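Local coordinates for protein N-acyl-D-glutamate deacylase (Bordetella bronchiseptica, PDB 3GIP) that probably hydrolyses the amide bond of N-acyl-D-glutamates, releasing D-glutamate and a carboxylate, as a zinc-dependent member of the amidohydrolase superfamily, at residues V144-A147 with N148-A152; E165-A168 with M169-M172; S314-L318 with A319-A323. All coordinates share one frame; numbering follows the deposited sequence.

Contact 1 (V144-A147 with N148-A152); sequences VGHA and NLRLA
The imidazole of H146 and the guanidinium of R150 meet obliquely one helical turn apart, their planes 75° to each other; the two side chains run side by side and point the same way. The aliphatic part of R150 passes beside the H146 ring. Farther out the guanidinium is held by a salt bridge to E200 and by a hydrogen bond from NH1 to the carbonyl of A159. The first torsion of H146 (chi1 167°) swings its ring to the R150 side. On another side of the turn the last residue of strand 139-145 to carry a side chain packs on the helix: CG2 of V144 is 3.8 Å from CD2 of L149, the two side chains crossing at about a right angle. G145 is the N-cap of helix 146-153, and its carbonyl O accepts the first i to i+4 bond, from L149 N at 3.0 Å and within the carbonyl plane. CG of L149 sits 3.4 Å from the same oxygen. R150 N to H146 O (3.0 Å) and L151 N to A147 O (2.8 Å) continue the helix, both nearly straight. This is the junction where a strand of the TIM-barrel-like amidohydrolase fold passes directly into a helix. All the touching residues are buried, so the R150 charge lies in the interior, where the carboxylate of E200 probably compensates it.

Contact 2 (E165-A168 with M169-M172); sequences EQQA and MQDM
Q167 and D171, one turn apart on helix 163-179, form an i to i+4 side-chain bridge on the exposed face of this amphipathic helix: NE2 of Q167 donates to OD1 of D171 at 3.0 Å, with an N-H...O angle of 153°. The acceptor lies in the amide plane of Q167, whereas the donor comes from above the carboxylate, 47° out of its plane. Q167 reaches it by folding back: CG stands anti to the backbone N, and the bend at chi2 (57°) turns the amide along the helix. Beneath the bridge the D171 backbone N bonds to Q167 O at 2.8 Å, so this pair of residues is joined by both main chain and side chain. Q166 and Q170 bring their amides together on a neighbouring flank, the planes steeply inclined to each other. NE2 of Q166 donates to the carbonyl O of E200 on helix 198-210, and Q170 packs against L204 and V207 of that helix. M169 is buried; M172 packs beside it on helix 146-153. CE of M169 lies 4.0 Å from OE1 of Q166, the two side chains crossing at about a right angle, and CG of M169 is 3.4 Å from the E165 carbonyl O that its own backbone N also meets. Farther out, the carboxylate of E165 turns back to the backbone N of T162, near the start of the helix. Q167 and D171 thus lie on the exposed side and M169 against helix 146-153, and at the end of this segment CG of M172 sits 3.0 Å from the carbonyl O of A168.

Contact 3 (S314-L318 with A319-A323); sequences SGEYL and ADIAA
Y317 lies alongside D320, both side chains pointing the same way, with OD2 of the aspartate in the plane of the ring at its edge, 3.6 Å from CD2. The carboxylate is turned 80° from the ring. A water fixes the same oxygen from another direction: it donates to D320 OD2 at 2.7 Å and accepts from the backbone N of Y317 at 2.9 Å, thereby linking the residue before the helix to its first turn. The far end of the tyrosine is held by R303, which donates from NH2 to OH. I321 is crossed at about a right angle by E316, whose OE1 comes to 3.5 Å from its CG1 while forming a salt bridge with R324. CG1 of I321, anti to the carbonyl carbon (chi1 -64°), is placed over the start of the helix, 3.3 Å from Y317 O. That carbonyl accepts from I321 N at 3.0 Å and more weakly from D320 N, and L318 O accepts from A322 N at 2.9 Å. Y317 thus occupies the N-cap position, and the whole is a helix N-terminus entered from a loop, with a water bridge from the N-cap backbone to an acidic side chain in the first turn.

In the fold
Contacts 1 and 2 belong together: helices 146-153 and 163-179 follow each other in the chain, and the centres of the two contacts are 10 Å apart. They touch through methionine: A152 CB meets M172 CE at 3.4 Å, and R150 CG meets M169 SD at 3.7 Å. E200 of helix 198-210 ties both, receiving R150 at its carboxylate and Q166 at its carbonyl. In contact 1 the side chain of A147 is about 11 Å from the zinc ion bound by C95, H218 and H248. Contact 3 is remote, its nearest atoms about 24 Å from contact 1 and about 32 Å from contact 2.

Contact 1 (V144-A147 with N148-A152)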
loop_
_atom_site.group_PDB
_atom_site.type_symbol
_atom_site.label_atom_id
_atom_site.label_comp_id
_atom_site.label_asym_id
_atom_site.label_seq_id
_atom_site.Cartn_x
_atom_site.Cartn_y
_atom_site.Cartn_z
ATOM N N VAL A 144 3.776 -12.044 1.768
ATOM C CA VAL A 144 4.058 -13.047 0.746
ATOM C C VAL A 144 2.756 -13.235 -0.017
ATOM O O VAL A 144 1.690 -13.381 0.584
ATOM C CB VAL A 144 4.517 -14.392 1.359
ATOM C CG1 VAL A 144 3.503 -14.887 2.361
ATOM C CG2 VAL A 144 4.712 -15.424 0.253
ATOM N N GLY A 145 2.840 -13.211 -1.342
ATOM C CA GLY A 145 1.647 -13.348 -2.158
ATOM C C GLY A 145 1.116 -14.750 -2.360
ATOM O O GLY A 145 1.870 -15.680 -2.654
ATOM N N HIS A 146 -0.194 -14.900 -2.203
ATOM C CA HIS A 146 -0.859 -16.183 -2.391
ATOM C C HIS A 146 -0.664 -16.650 -3.836
ATOM O O HIS A 146 -0.543 -17.846 -4.102
ATOM C CB HIS A 146 -2.350 -16.040 -2.056
ATOM C CG HIS A 146 -3.195 -17.194 -2.498
ATOM N ND1 HIS A 146 -2.948 -18.496 -2.117
ATOM C CD2 HIS A 146 -4.305 -17.235 -3.274
ATOM C CE1 HIS A 146 -3.869 -19.288 -2.638
ATOM N NE2 HIS A 146 -4.705 -18.546 -3.344
ATOM N N ALA A 147 -0.631 -15.708 -4.775
ATOM C CA ALA A 147 -0.421 -16.077 -6.168
ATOM C C ALA A 147 0.959 -16.720 -6.282
ATOM O O ALA A 147 1.123 -17.746 -6.946
ATOM C CB ALA A 147 -0.515 -14.850 -7.065
ATOM N N ASN A 148 1.948 -16.112 -5.628
ATOM C CA ASN A 148 3.311 -16.640 -5.644
ATOM C C ASN A 148 3.323 -18.050 -5.071
ATOM O O ASN A 148 3.963 -18.949 -5.624
ATOM C CB ASN A 148 4.245 -15.761 -4.808
ATOM C CG ASN A 148 4.602 -14.466 -5.498
ATOM O OD1 ASN A 148 5.742 -14.266 -5.918
ATOM N ND2 ASN A 148 3.627 -13.574 -5.619
ATOM N N LEU A 149 2.618 -18.238 -3.959
ATOM C CA LEU A 149 2.569 -19.548 -3.319
ATOM C C LEU A 149 2.023 -20.596 -4.274
ATOM O O LEU A 149 2.612 -21.668 -4.422
ATOM C CB LEU A 149 1.718 -19.494 -2.046
ATOM C CG LEU A 149 2.265 -18.578 -0.947
ATOM C CD1 LEU A 149 1.323 -18.608 0.245
ATOM C CD2 LEU A 149 3.661 -19.025 -0.528
ATOM N N ARG A 150 0.904 -20.291 -4.927
ATOM C CA ARG A 150 0.313 -21.226 -5.874
ATOM C C ARG A 150 1.239 -21.487 -7.058
ATOM O O ARG A 150 1.434 -22.634 -7.460
ATOM C CB ARG A 150 -1.028 -20.703 -6.404
ATOM C CG ARG A 150 -2.242 -21.256 -5.686
ATOM C CD ARG A 150 -3.507 -21.098 -6.523
ATOM N NE ARG A 150 -4.600 -21.895 -5.974
ATOM C CZ ARG A 150 -5.281 -22.806 -6.661
ATOM N NH1 ARG A 150 -4.992 -23.037 -7.933
ATOM N NH2 ARG A 150 -6.238 -23.507 -6.067
ATOM N N LEU A 151 1.806 -20.423 -7.618
ATOM C CA LEU A 151 2.687 -20.561 -8.774
ATOM C C LEU A 151 3.989 -21.279 -8.452
ATOM O O LEU A 151 4.630 -21.841 -9.342
ATOM C CB LEU A 151 3.001 -19.188 -9.367
ATOM C CG LEU A 151 1.795 -18.402 -9.888
ATOM C CD1 LEU A 151 2.242 -17.009 -10.289
ATOM C CD2 LEU A 151 1.158 -19.134 -11.064
ATOM N N ALA A 152 4.377 -21.260 -7.183
ATOM C CA ALA A 152 5.613 -21.905 -6.758
ATOM C C ALA A 152 5.405 -23.349 -6.318
ATOM O O ALA A 152 6.324 -24.168 -6.401
ATOM C CB ALA A 152 6.246 -21.107 -5.621
#

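Contact 2 (E165-A168 with M169-M172)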
loop_
_atom_site.group_PDB
_atom_site.type_symbol
_atom_site.label_atom_id
_atom_site.label_comp_id
_atom_site.label_asym_id
_atom_site.label_seq_id
_atom_site.Cartn_x
_atom_site.Cartn_y
_atom_site.Cartn_z
ATOM N N GLU A 165 0.326 -30.283 -1.968
ATOM C CA GLU A 165 0.529 -28.929 -2.483
ATOM C C GLU A 165 0.014 -27.900 -1.479
ATOM O O GLU A 165 0.625 -26.846 -1.295
ATOM C CB GLU A 165 -0.171 -28.759 -3.835
ATOM C CG GLU A 165 0.428 -29.629 -4.935
ATOM C CD GLU A 165 -0.361 -29.584 -6.230
ATOM O OE1 GLU A 165 -1.608 -29.564 -6.167
ATOM O OE2 GLU A 165 0.268 -29.587 -7.312
ATOM N N GLN A 166 -1.104 -28.208 -0.826
ATOM C CA GLN A 166 -1.657 -27.302 0.175
ATOM C C GLN A 166 -0.643 -27.174 1.305
ATOM O O GLN A 166 -0.377 -26.077 1.795
ATOM C CB GLN A 166 -2.977 -27.844 0.722
ATOM C CG GLN A 166 -3.581 -27.028 1.870
ATOM C CD GLN A 166 -4.041 -25.645 1.437
ATOM O OE1 GLN A 166 -4.643 -25.485 0.375
ATOM N NE2 GLN A 166 -3.776 -24.640 2.271
ATOM N N GLN A 167 -0.065 -28.301 1.713
ATOM C CA GLN A 167 0.917 -28.270 2.789
ATOM C C GLN A 167 2.180 -27.540 2.343
ATOM O O GLN A 167 2.832 -26.869 3.143
ATOM C CB GLN A 167 1.266 -29.692 3.241
ATOM C CG GLN A 167 2.096 -29.744 4.517
ATOM C CD GLN A 167 1.419 -29.038 5.682
ATOM O OE1 GLN A 167 0.273 -29.336 6.019
ATOM N NE2 GLN A 167 2.127 -28.099 6.300
ATOM N N ALA A 168 2.527 -27.668 1.066
ATOM C CA ALA A 168 3.712 -26.998 0.541
ATOM C C ALA A 168 3.525 -25.486 0.616
ATOM O O ALA A 168 4.440 -24.754 0.990
ATOM C CB ALA A 168 3.963 -27.419 -0.898
ATOM N N MET A 169 2.334 -25.019 0.261
ATOM C CA MET A 169 2.063 -23.588 0.314
ATOM C C MET A 169 2.103 -23.102 1.758
ATOM O O MET A 169 2.607 -22.014 2.044
ATOM C CB MET A 169 0.706 -23.273 -0.320
ATOM C CG MET A 169 0.666 -23.515 -1.824
ATOM S SD MET A 169 -0.815 -22.850 -2.628
ATOM C CE MET A 169 -1.969 -24.175 -2.332
ATOM N N GLN A 170 1.586 -23.914 2.675
ATOM C CA GLN A 170 1.597 -23.541 4.079
ATOM C C GLN A 170 3.027 -23.508 4.610
ATOM O O GLN A 170 3.390 -22.613 5.373
ATOM C CB GLN A 170 0.731 -24.509 4.891
ATOM C CG GLN A 170 -0.755 -24.206 4.763
ATOM C CD GLN A 170 -1.641 -25.197 5.484
ATOM O OE1 GLN A 170 -1.289 -25.712 6.550
ATOM N NE2 GLN A 170 -2.812 -25.453 4.919
ATOM N N ASP A 171 3.846 -24.471 4.193
ATOM C CA ASP A 171 5.235 -24.510 4.638
ATOM C C ASP A 171 6.013 -23.327 4.070
ATOM O O ASP A 171 6.875 -22.760 4.748
ATOM C CB ASP A 171 5.903 -25.823 4.216
ATOM C CG ASP A 171 5.367 -27.023 4.977
ATOM O OD1 ASP A 171 4.825 -26.832 6.086
ATOM O OD2 ASP A 171 5.502 -28.160 4.474
ATOM N N MET A 172 5.707 -22.958 2.827
ATOM C CA MET A 172 6.367 -21.821 2.191
ATOM C C MET A 172 5.975 -20.555 2.945
ATOM O O MET A 172 6.801 -19.673 3.177
ATOM C CB MET A 172 5.943 -21.697 0.727
ATOM C CG MET A 172 6.428 -22.825 -0.170
ATOM S SD MET A 172 5.985 -22.537 -1.899
ATOM C CE MET A 172 7.340 -21.524 -2.411
#

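Contact 3 (S314-L318 with A319-A323)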
loop_
_atom_site.group_PDB
_atom_site.type_symbol
_atom_site.label_atom_id
_atom_site.label_comp_id
_atom_site.label_asym_id
_atom_site.label_seq_id
_atom_site.Cartn_x
_atom_site.Cartn_y
_atom_site.Cartn_z
ATOM N N SER A 314 -0.811 4.408 -24.478
ATOM C CA SER A 314 -0.888 4.853 -23.095
ATOM C C SER A 314 -1.548 6.228 -23.069
ATOM O O SER A 314 -1.202 7.100 -23.865
ATOM C CB SER A 314 0.507 4.936 -22.475
ATOM O OG SER A 314 1.065 3.641 -22.342
ATOM N N GLY A 315 -2.509 6.402 -22.166
ATOM C CA GLY A 315 -3.200 7.676 -22.043
ATOM C C GLY A 315 -4.458 7.798 -22.881
ATOM O O GLY A 315 -5.228 8.751 -22.727
ATOM N N GLU A 316 -4.678 6.827 -23.761
ATOM C CA GLU A 316 -5.841 6.841 -24.644
ATOM C C GLU A 316 -7.028 6.037 -24.115
ATOM O O GLU A 316 -6.863 5.115 -23.316
ATOM C CB GLU A 316 -5.439 6.313 -26.028
ATOM C CG GLU A 316 -4.378 7.168 -26.707
ATOM C CD GLU A 316 -3.947 6.644 -28.071
ATOM O OE1 GLU A 316 -4.451 5.590 -28.511
ATOM O OE2 GLU A 316 -3.091 7.298 -28.706
ATOM N N TYR A 317 -8.226 6.409 -24.560
ATOM C CA TYR A 317 -9.454 5.721 -24.172
ATOM C C TYR A 317 -9.651 4.495 -25.052
ATOM O O TYR A 317 -9.438 4.556 -26.267
ATOM C CB TYR A 317 -10.677 6.625 -24.364
ATOM C CG TYR A 317 -10.801 7.761 -23.381
ATOM C CD1 TYR A 317 -10.859 7.521 -22.009
ATOM C CD2 TYR A 317 -10.902 9.080 -23.826
ATOM C CE1 TYR A 317 -11.017 8.566 -21.098
ATOM C CE2 TYR A 317 -11.060 10.134 -22.923
ATOM C CZ TYR A 317 -11.117 9.867 -21.564
ATOM O OH TYR A 317 -11.273 10.899 -20.668
ATOM N N LEU A 318 -10.077 3.394 -24.440
ATOM C CA LEU A 318 -10.320 2.158 -25.175
ATOM C C LEU A 318 -11.303 2.384 -26.324
ATOM O O LEU A 318 -11.126 1.839 -27.412
ATOM C CB LEU A 318 -10.865 1.081 -24.232
ATOM C CG LEU A 318 -11.208 -0.278 -24.857
ATOM C CD1 LEU A 318 -9.942 -0.913 -25.415
ATOM C CD2 LEU A 318 -11.846 -1.182 -23.809
ATOM N N ALA A 319 -12.339 3.186 -26.090
ATOM C CA ALA A 319 -13.324 3.447 -27.136
ATOM C C ALA A 319 -12.724 4.179 -28.332
ATOM O O ALA A 319 -13.111 3.922 -29.472
ATOM C CB ALA A 319 -14.501 4.242 -26.573
ATOM N N ASP A 320 -11.783 5.088 -28.077
ATOM C CA ASP A 320 -11.141 5.835 -29.157
ATOM C C ASP A 320 -10.220 4.919 -29.949
ATOM O O ASP A 320 -10.138 5.014 -31.174
ATOM C CB ASP A 320 -10.321 7.011 -28.609
ATOM C CG ASP A 320 -11.186 8.131 -28.063
ATOM O OD1 ASP A 320 -12.408 8.139 -28.329
ATOM O OD2 ASP A 320 -10.633 9.017 -27.377
ATOM N N ILE A 321 -9.519 4.036 -29.243
ATOM C CA ILE A 321 -8.612 3.101 -29.893
ATOM C C ILE A 321 -9.416 2.173 -30.798
ATOM O O ILE A 321 -9.076 1.978 -31.966
ATOM C CB ILE A 321 -7.853 2.261 -28.851
ATOM C CG1 ILE A 321 -6.967 3.174 -28.002
ATOM C CG2 ILE A 321 -7.013 1.196 -29.555
ATOM C CD1 ILE A 321 -6.382 2.499 -26.766
ATOM N N ALA A 322 -10.492 1.612 -30.255
ATOM C CA ALA A 322 -11.347 0.706 -31.015
ATOM C C ALA A 322 -11.921 1.381 -32.256
ATOM O O ALA A 322 -11.927 0.807 -33.344
ATOM C CB ALA A 322 -12.475 0.192 -30.128
ATOM N N ALA A 323 -12.409 2.605 -32.093
ATOM C CA ALA A 323 -12.983 3.335 -33.217
ATOM C C ALA A 323 -11.940 3.562 -34.306
ATOM O O ALA A 323 -12.231 3.447 -35.497
ATOM C CB ALA A 323 -13.541 4.669 -32.738
HETATM O O HOH W 1 -8.063 8.502 -26.572
#